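PDB 6YIG: calcium-binding EF hand family protein from Arabidopsis thaliana, which binds calcium through an EF-hand in this N-terminal EH domain and probably serves as an adaptor in plant endocytosis. Local coordinates for residues A[26-29]-A[30-34]; A[47-50]-A[51-55]; A[66-69]-A[70-74]; A[87-91]-A[92-96]. One frame throughout, in Å; residues are numbered along the deposited sequence. Where two conformers were deposited one is given.

Interaction 1. Residues A[26-29]-A[30-34]. With CA (calcium ion), chain B.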
ATOM      1  N   GLY A  26     -14.834  -4.700   1.390  1.00 12.44           N
ATOM      2  CA  GLY A  26     -13.914  -4.679   2.508  1.00 11.88           C
ATOM      3  C   GLY A  26     -12.574  -5.285   2.208  1.00 13.10           C
ATOM      4  O   GLY A  26     -11.786  -5.504   3.134  1.00 13.76           O
ATOM      5  N   ARG A  27     -12.295  -5.571   0.942  1.00 12.56           N
ATOM      6  CA  ARG A  27     -11.031  -6.126   0.479  1.00 13.55           C
ATOM      7  C   ARG A  27     -10.573  -5.359  -0.748  1.00 12.18           C
ATOM      8  O   ARG A  27     -11.396  -4.875  -1.522  1.00 13.90           O
ATOM      9  CB  ARG A  27     -11.168  -7.606   0.094  1.00 17.05           C
ATOM     10  CG  ARG A  27     -11.826  -8.521   1.113  1.00 21.89           C
ATOM     11  CD  ARG A  27     -11.983  -9.912   0.489  1.00 21.29           C
ATOM     12  NE  ARG A  27     -12.933  -9.919  -0.618  1.00 19.96           N
ATOM     13  CZ  ARG A  27     -13.332 -11.018  -1.251  1.00 22.37           C
ATOM     14  NH1 ARG A  27     -12.858 -12.197  -0.884  1.00 24.90           N
ATOM     15  NH2 ARG A  27     -14.214 -10.943  -2.246  1.00 27.12           N
ATOM     16  N   ILE A  28      -9.255  -5.278  -0.958  1.00 12.32           N
ATOM     17  CA  ILE A  28      -8.713  -4.692  -2.181  1.00 13.89           C
ATOM     18  C   ILE A  28      -8.300  -5.834  -3.099  1.00 12.57           C
ATOM     19  O   ILE A  28      -7.353  -6.584  -2.817  1.00 14.19           O
ATOM     20  CB  ILE A  28      -7.538  -3.740  -1.921  1.00 13.50           C
ATOM     21  CG1 ILE A  28      -7.874  -2.696  -0.862  1.00 13.50           C
ATOM     22  CG2 ILE A  28      -7.103  -3.088  -3.249  1.00 16.26           C
ATOM     23  CD1 ILE A  28      -9.153  -1.921  -1.126  1.00 13.68           C
ATOM     24  N   SER A  29      -9.011  -5.964  -4.205  1.00 13.28           N
ATOM     25  CA  SER A  29      -8.705  -6.965  -5.207  1.00 14.50           C
ATOM     26  C   SER A  29      -7.513  -6.534  -6.051  1.00 15.58           C
ATOM     27  O   SER A  29      -7.083  -5.374  -6.027  1.00 14.47           O
ATOM     28  CB  SER A  29      -9.896  -7.177  -6.119  1.00 16.15           C
ATOM     29  OG  SER A  29     -10.065  -6.027  -6.930  1.00 17.09           O
ATOM     30  N   GLY A  30      -6.961  -7.499  -6.793  1.00 14.61           N
ATOM     31  CA  GLY A  30      -5.877  -7.169  -7.717  1.00 16.48           C
ATOM     32  C   GLY A  30      -6.232  -6.031  -8.658  1.00 15.14           C
ATOM     33  O   GLY A  30      -5.449  -5.104  -8.859  1.00 15.96           O
ATOM     34  N   ALA A  31      -7.420  -6.094  -9.269  1.00 14.96           N
ATOM     35  CA  ALA A  31      -7.827  -5.055 -10.209  1.00 13.82           C
ATOM     36  C   ALA A  31      -7.976  -3.716  -9.522  1.00 13.32           C
ATOM     37  O   ALA A  31      -7.652  -2.662 -10.090  1.00 14.95           O
ATOM     38  CB  ALA A  31      -9.144  -5.446 -10.885  1.00 22.46           C
ATOM     39  N   GLU A  32      -8.535  -3.727  -8.318  1.00 13.68           N
ATOM     40  CA  GLU A  32      -8.674  -2.494  -7.555  1.00 13.56           C
ATOM     41  C   GLU A  32      -7.310  -1.898  -7.245  1.00 11.90           C
ATOM     42  O   GLU A  32      -7.143  -0.679  -7.283  1.00 13.85           O
ATOM     43  CB  GLU A  32      -9.461  -2.774  -6.277  1.00 11.48           C
ATOM     44  CG  GLU A  32     -10.963  -2.951  -6.513  1.00 12.88           C
ATOM     45  CD  GLU A  32     -11.735  -3.442  -5.311  1.00 13.39           C
ATOM     46  OE1 GLU A  32     -11.113  -3.906  -4.331  1.00 12.96           O
ATOM     47  OE2 GLU A  32     -12.986  -3.366  -5.359  1.00 15.99           O
ATOM     48  N   ALA A  33      -6.327  -2.738  -6.923  1.00 13.05           N
ATOM     49  CA  ALA A  33      -4.978  -2.244  -6.647  1.00 12.22           C
ATOM     50  C   ALA A  33      -4.318  -1.704  -7.903  1.00 12.69           C
ATOM     51  O   ALA A  33      -3.655  -0.660  -7.862  1.00 14.79           O
ATOM     52  CB  ALA A  33      -4.118  -3.343  -6.043  1.00 12.98           C
ATOM     53  N   VAL A  34      -4.485  -2.388  -9.037  1.00 14.36           N
ATOM     54  CA  VAL A  34      -3.910  -1.879 -10.271  1.00 16.05           C
ATOM     55  C   VAL A  34      -4.448  -0.480 -10.538  1.00 15.78           C
ATOM     56  O   VAL A  34      -3.686   0.445 -10.819  1.00 16.12           O
ATOM     57  CB  VAL A  34      -4.190  -2.825 -11.452  1.00 16.01           C
ATOM     58  CG1 VAL A  34      -3.893  -2.103 -12.780  1.00 17.06           C
ATOM     59  CG2 VAL A  34      -3.398  -4.115 -11.324  1.00 15.74           C
TER
HETATM   60 CA    CA B 201     -13.074  -4.604  -3.071  1.00 13.01          CA
HETATM   61  O   HOH W   1     -12.776  -6.769  -3.985  1.00 17.09           O
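Arg27 and Glu32 meet at the calcium ion, the carbonyl O of Arg27 at 2.3 Å from the metal and the carboxylate of Glu32 gripping it with both oxygens. This is the second half of an EF-hand calcium loop, where the chain passes from a short strand into a helix. Arg27 gives only its backbone oxygen to the metal; its side chain leads off to a cation-pi contact with Phe61. Asp21, Asp23 and Asp25 and a water complete the shell. Ile28 turns its CG2 branch over the first helical turn, 3.9 Å from Glu32 CB and 4.1 Å from Ala33 CB. Ser29 is the N-cap and forms a capping box with Glu32: Glu32 N donates to Ser29 OG at 3.1 Å, and Ser29 N returns a bond to Glu32 OE1 at 2.9 Å, reaching that oxygen from above the carboxylate plane, 36° out of it. OE1 therefore binds the metal and closes the capping box at once. The Glu32 chain runs extended beyond CG (chi2 171°), which carries the carboxylate back past Ser29 to the ion. Ala33 N closes the turn on Ser29 O. Behind the loop, Ile28 packs on Phe17 and Ala20 of helix 12-20, and its backbone pairs with Leu62 of the antiparallel strand 61-62, while Ser29 hands the chain into helix 30-37, with Glu32 in its first turn.

Interaction 2. Residues A[47-50]-A[51-55]. With NA (sodium ion), chain C.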
ATOM      1  N   LEU A  47       5.483  -1.856  -8.246  1.00 12.11           N
ATOM      2  CA  LEU A  47       4.130  -2.128  -7.766  1.00 11.69           C
ATOM      3  C   LEU A  47       3.852  -3.624  -7.721  1.00 11.73           C
ATOM      4  O   LEU A  47       3.165  -4.102  -6.816  1.00 13.37           O
ATOM      5  CB  LEU A  47       3.108  -1.415  -8.638  1.00 12.34           C
ATOM      6  CG  LEU A  47       3.131   0.109  -8.524  1.00 13.30           C
ATOM      7  CD1 LEU A  47       2.270   0.737  -9.594  1.00 15.56           C
ATOM      8  CD2 LEU A  47       2.712   0.510  -7.122  1.00 14.21           C
ATOM      9  N   ALA A  48       4.390  -4.387  -8.681  1.00 13.04           N
ATOM     10  CA  ALA A  48       4.283  -5.839  -8.614  1.00 12.68           C
ATOM     11  C   ALA A  48       4.948  -6.390  -7.359  1.00 14.52           C
ATOM     12  O   ALA A  48       4.398  -7.272  -6.689  1.00 14.46           O
ATOM     13  CB  ALA A  48       4.912  -6.481  -9.853  1.00 14.85           C
ATOM     14  N   GLN A  49       6.130  -5.875  -7.014  0.54 13.98           N
ATOM     15  CA  GLN A  49       6.831  -6.361  -5.832  0.54 13.48           C
ATOM     16  C   GLN A  49       6.071  -6.001  -4.564  0.54 12.94           C
ATOM     17  O   GLN A  49       5.986  -6.814  -3.643  0.54 12.48           O
ATOM     18  CB  GLN A  49       8.255  -5.805  -5.790  0.54 16.05           C
ATOM     19  CG  GLN A  49       9.124  -6.384  -4.688  0.54 18.72           C
ATOM     20  CD  GLN A  49      10.606  -6.002  -4.842  0.54 18.99           C
ATOM     21  OE1 GLN A  49      11.113  -5.149  -4.123  0.54 21.56           O
ATOM     22  NE2 GLN A  49      11.291  -6.643  -5.773  0.54 24.53           N
ATOM     23  N   ILE A  50       5.484  -4.802  -4.520  1.00 12.31           N
ATOM     24  CA  ILE A  50       4.684  -4.390  -3.369  1.00 12.04           C
ATOM     25  C   ILE A  50       3.446  -5.263  -3.231  1.00 12.58           C
ATOM     26  O   ILE A  50       3.125  -5.716  -2.131  1.00 12.99           O
ATOM     27  CB  ILE A  50       4.335  -2.893  -3.492  1.00 10.84           C
ATOM     28  CG1 ILE A  50       5.595  -2.061  -3.238  1.00 12.43           C
ATOM     29  CG2 ILE A  50       3.251  -2.500  -2.517  1.00 12.08           C
ATOM     30  CD1 ILE A  50       5.483  -0.631  -3.558  1.00 14.03           C
ATOM     31  N   TRP A  51       2.768  -5.559  -4.344  1.00 11.89           N
ATOM     32  CA  TRP A  51       1.587  -6.413  -4.290  1.00 13.54           C
ATOM     33  C   TRP A  51       1.953  -7.788  -3.749  1.00 13.98           C
ATOM     34  O   TRP A  51       1.282  -8.319  -2.858  1.00 15.11           O
ATOM     35  CB  TRP A  51       0.951  -6.524  -5.691  1.00 12.97           C
ATOM     36  CG  TRP A  51      -0.129  -7.583  -5.712  1.00 14.87           C
ATOM     37  CD1 TRP A  51       0.011  -8.891  -6.086  1.00 14.66           C
ATOM     38  CD2 TRP A  51      -1.481  -7.439  -5.267  1.00 13.93           C
ATOM     39  NE1 TRP A  51      -1.173  -9.557  -5.933  1.00 17.56           N
ATOM     40  CE2 TRP A  51      -2.106  -8.689  -5.426  1.00 16.78           C
ATOM     41  CE3 TRP A  51      -2.232  -6.367  -4.782  1.00 16.49           C
ATOM     42  CZ2 TRP A  51      -3.440  -8.899  -5.106  1.00 17.66           C
ATOM     43  CZ3 TRP A  51      -3.549  -6.576  -4.481  1.00 15.55           C
ATOM     44  CH2 TRP A  51      -4.141  -7.833  -4.622  1.00 16.92           C
ATOM     45  N   SER A  52       3.014  -8.389  -4.303  0.57 13.17           N
ATOM     46  CA  SER A  52       3.456  -9.712  -3.866  0.57 15.83           C
ATOM     47  C   SER A  52       3.735  -9.729  -2.369  0.57 16.67           C
ATOM     48  O   SER A  52       3.294 -10.641  -1.653  0.57 18.88           O
ATOM     49  CB  SER A  52       4.701 -10.115  -4.665  0.57 20.88           C
ATOM     50  OG  SER A  52       5.216 -11.374  -4.262  0.57 25.16           O
ATOM     51  N   LEU A  53       4.411  -8.696  -1.872  1.00 14.88           N
ATOM     52  CA  LEU A  53       4.790  -8.649  -0.470  1.00 13.22           C
ATOM     53  C   LEU A  53       3.591  -8.426   0.431  1.00 14.20           C
ATOM     54  O   LEU A  53       3.612  -8.816   1.607  1.00 17.47           O
ATOM     55  CB  LEU A  53       5.778  -7.512  -0.230  1.00 14.24           C
ATOM     56  CG  LEU A  53       7.139  -7.701  -0.869  1.00 15.54           C
ATOM     57  CD1 LEU A  53       7.868  -6.363  -0.850  1.00 15.46           C
ATOM     58  CD2 LEU A  53       7.971  -8.729  -0.116  1.00 17.62           C
ATOM     59  N   SER A  54       2.554  -7.806  -0.107  1.00 14.41           N
ATOM     60  CA  SER A  54       1.411  -7.382   0.695  1.00 14.32           C
ATOM     61  C   SER A  54       0.326  -8.439   0.776  1.00 16.14           C
ATOM     62  O   SER A  54      -0.412  -8.481   1.766  1.00 18.04           O
ATOM     63  CB  SER A  54       0.798  -6.102   0.111  1.00 15.30           C
ATOM     64  OG  SER A  54       1.722  -5.032   0.185  1.00 15.81           O
ATOM     65  N   ASP A  55       0.147  -9.238  -0.269  1.00 16.87           N
ATOM     66  CA  ASP A  55      -0.844 -10.309  -0.274  1.00 18.58           C
ATOM     67  C   ASP A  55      -0.219 -11.486   0.469  1.00 23.43           C
ATOM     68  O   ASP A  55       0.229 -12.476  -0.114  1.00 24.49           O
ATOM     69  CB  ASP A  55      -1.259 -10.672  -1.690  1.00 20.90           C
ATOM     70  CG  ASP A  55      -2.355 -11.720  -1.717  1.00 22.77           C
ATOM     71  OD1 ASP A  55      -2.932 -12.037  -0.650  1.00 22.25           O
ATOM     72  OD2 ASP A  55      -2.633 -12.240  -2.817  1.00 24.14           O
TER
HETATM   73 NA    NA C 202      -4.741 -11.940   0.791  1.00 26.10          NA
HETATM   74  O   HOH W   2      -7.032 -12.060   2.097  1.00 34.92           O
HETATM   75  O   HOH W   3      -3.534 -11.434   2.642  1.00 36.29           O
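Leu47 O accepts from Trp51 N at 2.9 Å, the first of three successive i to i+4 backbone bonds that run on through Ala48 with Ser52 and Gln49 with Leu53. The two segments are the last turns of helix 44-54, which leads into the second metal loop of the EH domain, a pair of EF-hands; here that loop holds sodium. At the final turn the pattern slackens: Ser54 N reaches Ile50 O only weakly, at an N-H...O angle of 127°. The hydroxyl of Ser54 makes up for this, OG donating to the same Ile50 O at 2.8 Å from above the carbonyl plane, 38° out of it. With chi1 -64° OG lies beside its own backbone N, the position from which it reaches Ile50 O one turn back. An alanine here would remove that hydroxyl and is likely to deprive Ile50 O of its stronger partner, the weak bond from Ser54 N being a poor substitute. On the flank toward helix 85-93, Gln49 and Leu53 lie side by side, Gln49 CG 4.0 Å from Leu53 CD1. The indole of Trp51, with CG anti to the backbone N (chi1 170°), stands out from the side of the helix, and Asp55 CB sits over one of its faces, offset toward the rim; beyond this, the ring meets Ala33 and Leu62. Asp55 OD2 accepts from Gly60 N. Ser57, Ser59 and Phe61 share the sodium with two waters and Asp55, whose OD1 binds the ion at 2.3 Å.

Interaction 3. Residues A[66-69]-A[70-74]; sequences NFYN and SLRLV
Phe67 O takes two donors from the next turn of helix 64-78: Leu71 N at 2.9 Å, the regular helical bond, and, in the conformer modelled here, Ser70 OG at 2.8 Å, which arrives in the carbonyl plane on a lone pair. In that conformer OG stands between its own backbone N and carbonyl carbon (chi1 79°), within reach of the carbonyl one turn back. Asn66, Tyr68 and Asn69 hand their carbonyls to Ser70 N, Arg72 N and Leu73 N in turn. Among side chains, Arg72 NH1 gives Asn69 OD1 a weak bond of 3.1 Å, with the oxygen at the edge of the guanidinium and the two planes 61° apart. NH1 also rests 3.5 Å from Tyr68 CB, while Arg72 NE has a weak bond to Ala97 O; the phenol OH of Tyr68 pairs with Arg64. The apolar side is a CH-pi contact, Leu71 CG lying over one face of Phe67, 4.2 Å from the ring centroid. Phe67 also meets Phe36 of helix 30-37 edge-to-face. This helix lies at the centre of the domain: helix 12-20 touches Tyr68 and Leu71, helix 44-54 packs on Ser70 and Leu73, and Phe37 of helix 30-37 reaches Val74.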
ATOM      1  N   ASN A  66      -3.111  -5.375   5.166  1.00 13.56           N
ATOM      2  CA  ASN A  66      -2.258  -5.620   4.001  1.00 13.55           C
ATOM      3  C   ASN A  66      -2.192  -4.380   3.109  1.00 12.90           C
ATOM      4  O   ASN A  66      -1.146  -4.059   2.514  1.00 12.34           O
ATOM      5  CB  ASN A  66      -2.797  -6.762   3.122  1.00 17.86           C
ATOM      6  CG  ASN A  66      -2.956  -8.106   3.809  1.00 26.61           C
ATOM      7  OD1 ASN A  66      -3.838  -8.882   3.403  1.00 29.92           O
ATOM      8  ND2 ASN A  66      -2.090  -8.435   4.762  1.00 20.52           N
ATOM      9  N   PHE A  67      -3.343  -3.740   2.904  1.00 12.21           N
ATOM     10  CA  PHE A  67      -3.394  -2.568   2.049  1.00 10.39           C
ATOM     11  C   PHE A  67      -2.665  -1.401   2.687  1.00 10.98           C
ATOM     12  O   PHE A  67      -1.933  -0.675   2.001  1.00 10.95           O
ATOM     13  CB  PHE A  67      -4.834  -2.183   1.721  1.00 11.04           C
ATOM     14  CG  PHE A  67      -4.940  -1.037   0.755  1.00 11.88           C
ATOM     15  CD1 PHE A  67      -4.565  -1.190  -0.560  1.00 12.63           C
ATOM     16  CD2 PHE A  67      -5.383   0.197   1.171  1.00 14.28           C
ATOM     17  CE1 PHE A  67      -4.649  -0.111  -1.451  1.00 14.09           C
ATOM     18  CE2 PHE A  67      -5.467   1.269   0.290  1.00 15.91           C
ATOM     19  CZ  PHE A  67      -5.118   1.102  -1.017  1.00 14.29           C
ATOM     20  N   TYR A  68      -2.836  -1.205   3.994  1.00 11.46           N
ATOM     21  CA  TYR A  68      -2.074  -0.148   4.643  1.00 12.10           C
ATOM     22  C   TYR A  68      -0.581  -0.415   4.503  1.00 13.02           C
ATOM     23  O   TYR A  68       0.208   0.515   4.289  1.00 13.08           O
ATOM     24  CB  TYR A  68      -2.449  -0.004   6.108  1.00 12.78           C
ATOM     25  CG  TYR A  68      -3.803   0.584   6.461  1.00 13.49           C
ATOM     26  CD1 TYR A  68      -4.819   0.744   5.531  1.00 13.86           C
ATOM     27  CD2 TYR A  68      -4.063   0.921   7.770  1.00 13.20           C
ATOM     28  CE1 TYR A  68      -6.054   1.224   5.910  1.00 13.92           C
ATOM     29  CE2 TYR A  68      -5.281   1.409   8.158  1.00 15.86           C
ATOM     30  CZ  TYR A  68      -6.274   1.574   7.210  1.00 14.85           C
ATOM     31  OH  TYR A  68      -7.495   2.077   7.647  1.00 18.14           O
ATOM     32  N   ASN A  69      -0.168  -1.679   4.615  1.00 12.26           N
ATOM     33  CA  ASN A  69       1.239  -1.991   4.408  1.00 11.94           C
ATOM     34  C   ASN A  69       1.669  -1.715   2.970  1.00 13.11           C
ATOM     35  O   ASN A  69       2.777  -1.219   2.732  1.00 12.23           O
ATOM     36  CB  ASN A  69       1.544  -3.439   4.775  1.00 13.48           C
ATOM     37  CG  ASN A  69       1.609  -3.661   6.276  1.00 14.77           C
ATOM     38  OD1 ASN A  69       1.891  -2.749   7.046  1.00 17.92           O
ATOM     39  ND2 ASN A  69       1.355  -4.877   6.694  1.00 17.09           N
ATOM     40  N   SER A  70       0.805  -1.996   1.991  0.59 10.13           N
ATOM     41  CA  SER A  70       1.180  -1.650   0.616  0.59 11.20           C
ATOM     42  C   SER A  70       1.308  -0.141   0.452  0.59 12.34           C
ATOM     43  O   SER A  70       2.145   0.325  -0.321  0.59 12.20           O
ATOM     44  CB  SER A  70       0.184  -2.218  -0.397  0.59 11.47           C
ATOM     45  OG  SER A  70      -1.019  -1.460  -0.499  0.59 12.67           O
ATOM     46  N   LEU A  71       0.484   0.630   1.155  1.00 11.62           N
ATOM     47  CA  LEU A  71       0.599   2.091   1.127  1.00 11.83           C
ATOM     48  C   LEU A  71       1.925   2.545   1.730  1.00 11.43           C
ATOM     49  O   LEU A  71       2.579   3.465   1.211  1.00 12.11           O
ATOM     50  CB  LEU A  71      -0.577   2.713   1.889  1.00 13.01           C
ATOM     51  CG  LEU A  71      -1.944   2.629   1.191  1.00 12.50           C
ATOM     52  CD1 LEU A  71      -3.034   3.065   2.195  1.00 14.68           C
ATOM     53  CD2 LEU A  71      -2.009   3.414  -0.099  1.00 13.60           C
ATOM     54  N   ARG A  72       2.341   1.911   2.837  1.00 12.52           N
ATOM     55  CA  ARG A  72       3.613   2.251   3.458  1.00 11.39           C
ATOM     56  C   ARG A  72       4.772   1.953   2.525  1.00 10.39           C
ATOM     57  O   ARG A  72       5.709   2.745   2.415  1.00 11.78           O
ATOM     58  CB  ARG A  72       3.791   1.494   4.777  1.00 11.47           C
ATOM     59  CG  ARG A  72       2.819   1.899   5.847  1.00 14.30           C
ATOM     60  CD  ARG A  72       2.990   1.100   7.145  1.00 13.82           C
ATOM     61  NE  ARG A  72       2.032   1.598   8.135  1.00 16.76           N
ATOM     62  CZ  ARG A  72       0.876   1.009   8.438  1.00 16.31           C
ATOM     63  NH1 ARG A  72       0.528  -0.148   7.906  1.00 14.50           N
ATOM     64  NH2 ARG A  72       0.063   1.588   9.296  1.00 19.47           N
ATOM     65  N   LEU A  73       4.742   0.803   1.864  1.00 10.61           N
ATOM     66  CA  LEU A  73       5.804   0.483   0.919  1.00 10.81           C
ATOM     67  C   LEU A  73       5.806   1.463  -0.240  1.00 11.14           C
ATOM     68  O   LEU A  73       6.882   1.810  -0.752  1.00 12.37           O
ATOM     69  CB  LEU A  73       5.638  -0.944   0.442  1.00 11.59           C
ATOM     70  CG  LEU A  73       5.911  -2.008   1.492  1.00 11.16           C
ATOM     71  CD1 LEU A  73       5.511  -3.387   0.978  1.00 16.88           C
ATOM     72  CD2 LEU A  73       7.363  -1.993   1.947  1.00 14.68           C
ATOM     73  N   VAL A  74       4.623   1.891  -0.698  1.00 11.60           N
ATOM     74  CA  VAL A  74       4.552   2.915  -1.739  1.00 11.37           C
ATOM     75  C   VAL A  74       5.211   4.212  -1.278  1.00 11.39           C
ATOM     76  O   VAL A  74       5.972   4.833  -2.028  1.00 13.92           O
ATOM     77  CB  VAL A  74       3.104   3.137  -2.208  1.00 11.23           C
ATOM     78  CG1 VAL A  74       2.983   4.417  -3.019  1.00 13.20           C
ATOM     79  CG2 VAL A  74       2.622   1.933  -2.991  1.00 14.17           C
TER

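Interaction 4. Residues A[87-91]-A[92-96]; sequences IVNAA and LNTPA
Asn89 and Asn93 meet through their amides, with Asn93 ND2 donating to Asn89 OD1 at 2.9 Å. The amide planes are 50° apart: the acceptor lies close to the plane of the Asn93 amide, whereas the donor is tilted 29° from the carbonyl plane of Asn89. Asn89 CG is anti to its own N (chi1 -177°), which swings the amide forward along the helix; its ND2 passes 4.0 Å from the methyl CG2 of Thr94. The bond lies near the C-terminal end of helix 85-93, where Leu92 N is only weakly bonded to Val88 O and to Asn89 O. Farther on, Thr94 forms an ST turn: its OG1 accepts from Ala96 N at 3.1 Å and itself donates to Ala90 O at 2.7 Å, in the carbonyl plane on a lone pair. A valine in its place would probably leave both Ala90 O and Ala96 N without this shared partner and let the outgoing chain swing away from the helix. On the flank facing helices 44-54 and 64-78, Val88 and Leu92 lie side by side, and Leu92 reaches on to Asn69. Water 4 donates to Thr94 O at 2.9 Å and only weakly to Ala91 O.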
ATOM      1  N   ILE A  87      14.309  -3.201   4.716  0.70 17.09           N
ATOM      2  CA  ILE A  87      13.278  -2.174   4.653  0.70 15.76           C
ATOM      3  C   ILE A  87      11.899  -2.812   4.598  0.70 14.72           C
ATOM      4  O   ILE A  87      10.965  -2.355   5.256  0.70 15.64           O
ATOM      5  CB  ILE A  87      13.522  -1.261   3.434  0.70 21.10           C
ATOM      6  CG1 ILE A  87      14.687  -0.310   3.707  0.70 26.86           C
ATOM      7  CG2 ILE A  87      12.251  -0.515   3.064  0.70 26.41           C
ATOM      8  CD1 ILE A  87      15.176   0.431   2.480  0.70 32.01           C
ATOM      9  N   VAL A  88      11.747  -3.863   3.795  1.00 14.01           N
ATOM     10  CA  VAL A  88      10.470  -4.559   3.683  1.00 15.33           C
ATOM     11  C   VAL A  88      10.048  -5.100   5.041  1.00 15.54           C
ATOM     12  O   VAL A  88       8.913  -4.910   5.487  1.00 16.54           O
ATOM     13  CB  VAL A  88      10.588  -5.688   2.637  1.00 20.65           C
ATOM     14  CG1 VAL A  88       9.458  -6.684   2.792  1.00 28.85           C
ATOM     15  CG2 VAL A  88      10.619  -5.083   1.254  1.00 21.44           C
ATOM     16  N   ASN A  89      10.960  -5.781   5.733  1.00 13.17           N
ATOM     17  CA  ASN A  89      10.627  -6.332   7.035  1.00 13.43           C
ATOM     18  C   ASN A  89      10.316  -5.222   8.032  1.00 12.46           C
ATOM     19  O   ASN A  89       9.444  -5.375   8.901  1.00 14.35           O
ATOM     20  CB  ASN A  89      11.768  -7.197   7.539  1.00 15.41           C
ATOM     21  CG  ASN A  89      11.446  -7.865   8.856  1.00 14.70           C
ATOM     22  OD1 ASN A  89      10.582  -8.728   8.925  1.00 19.52           O
ATOM     23  ND2 ASN A  89      12.149  -7.485   9.885  1.00 17.87           N
ATOM     24  N   ALA A  90      11.016  -4.094   7.925  1.00 14.51           N
ATOM     25  CA  ALA A  90      10.760  -3.002   8.862  1.00 15.37           C
ATOM     26  C   ALA A  90       9.343  -2.496   8.707  1.00 13.81           C
ATOM     27  O   ALA A  90       8.668  -2.202   9.703  1.00 14.67           O
ATOM     28  CB  ALA A  90      11.743  -1.866   8.643  1.00 16.87           C
ATOM     29  N   ALA A  91       8.848  -2.417   7.469  1.00 12.73           N
ATOM     30  CA  ALA A  91       7.498  -1.906   7.227  1.00 14.50           C
ATOM     31  C   ALA A  91       6.417  -2.936   7.552  1.00 15.68           C
ATOM     32  O   ALA A  91       5.281  -2.574   7.880  1.00 18.44           O
ATOM     33  CB  ALA A  91       7.355  -1.477   5.768  1.00 17.64           C
ATOM     34  N   LEU A  92       6.722  -4.217   7.437  1.00 16.43           N
ATOM     35  CA  LEU A  92       5.724  -5.268   7.530  1.00 13.01           C
ATOM     36  C   LEU A  92       5.682  -5.941   8.894  1.00 16.27           C
ATOM     37  O   LEU A  92       4.627  -6.457   9.276  1.00 16.47           O
ATOM     38  CB  LEU A  92       5.991  -6.352   6.473  1.00 18.70           C
ATOM     39  CG  LEU A  92       5.944  -5.873   5.028  1.00 23.98           C
ATOM     40  CD1 LEU A  92       6.115  -7.088   4.124  1.00 28.55           C
ATOM     41  CD2 LEU A  92       4.689  -5.145   4.715  1.00 26.54           C
ATOM     42  N   ASN A  93       6.772  -5.884   9.663  1.00 14.32           N
ATOM     43  CA  ASN A  93       6.885  -6.701  10.862  1.00 13.80           C
ATOM     44  C   ASN A  93       7.454  -5.972  12.074  1.00 13.69           C
ATOM     45  O   ASN A  93       7.766  -6.639  13.074  1.00 18.14           O
ATOM     46  CB  ASN A  93       7.761  -7.940  10.582  1.00 15.00           C
ATOM     47  CG  ASN A  93       7.091  -8.942   9.668  1.00 18.85           C
ATOM     48  OD1 ASN A  93       5.941  -9.311   9.881  1.00 21.62           O
ATOM     49  ND2 ASN A  93       7.814  -9.404   8.660  1.00 20.01           N
ATOM     50  N   THR A  94       7.598  -4.651  12.046  1.00 14.24           N
ATOM     51  CA  THR A  94       8.184  -3.921  13.163  1.00 15.03           C
ATOM     52  C   THR A  94       7.399  -2.642  13.404  1.00 15.11           C
ATOM     53  O   THR A  94       6.645  -2.185  12.536  1.00 14.81           O
ATOM     54  CB  THR A  94       9.668  -3.569  12.938  1.00 15.26           C
ATOM     55  OG1 THR A  94       9.750  -2.366  12.157  1.00 17.04           O
ATOM     56  CG2 THR A  94      10.425  -4.710  12.243  1.00 17.33           C
ATOM     57  N   PRO A  95       7.538  -2.033  14.583  1.00 15.19           N
ATOM     58  CA  PRO A  95       6.852  -0.759  14.834  1.00 16.80           C
ATOM     59  C   PRO A  95       7.412   0.410  14.045  1.00 18.05           C
ATOM     60  O   PRO A  95       6.835   1.503  14.101  1.00 19.01           O
ATOM     61  CB  PRO A  95       7.023  -0.558  16.354  1.00 21.90           C
ATOM     62  CG  PRO A  95       8.146  -1.450  16.745  1.00 29.56           C
ATOM     63  CD  PRO A  95       8.174  -2.597  15.783  1.00 17.59           C
ATOM     64  N   ALA A  96       8.499   0.220  13.282  1.00 16.25           N
ATOM     65  CA  ALA A  96       8.922   1.263  12.356  1.00 18.90           C
ATOM     66  C   ALA A  96       7.816   1.606  11.373  1.00 15.79           C
ATOM     67  O   ALA A  96       7.784   2.713  10.820  1.00 17.23           O
ATOM     68  CB  ALA A  96      10.171   0.817  11.607  1.00 18.81           C
TER
HETATM   69  O   HOH W   4       4.597  -3.659  11.101  1.00 15.75           O

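How the interactions relate
Interactions 1 and 2 belong to the two metal loops, calcium in the first and sodium in the second, with centres 12 Å apart. They join through Trp51, whose CZ3 lies 3.6 Å from Ala33 CB, although its side chain stays about 10 Å from the calcium. Interaction 3 lies near the chain's centre and touches all the others: Phe67 CD1 is 3.6 Å from Ile28 CG1, Ser70 CB is 3.3 Å from Ser54 OG, and Asn69 CB is 3.6 Å from Leu92 CD2. Interaction 4 also meets interaction 2, where Leu53 CD1 is 3.7 Å from Val88 CG2. It lies across the chain's centre from interaction 1, about 14 Å away at the nearest atoms, and apart from both metal sites.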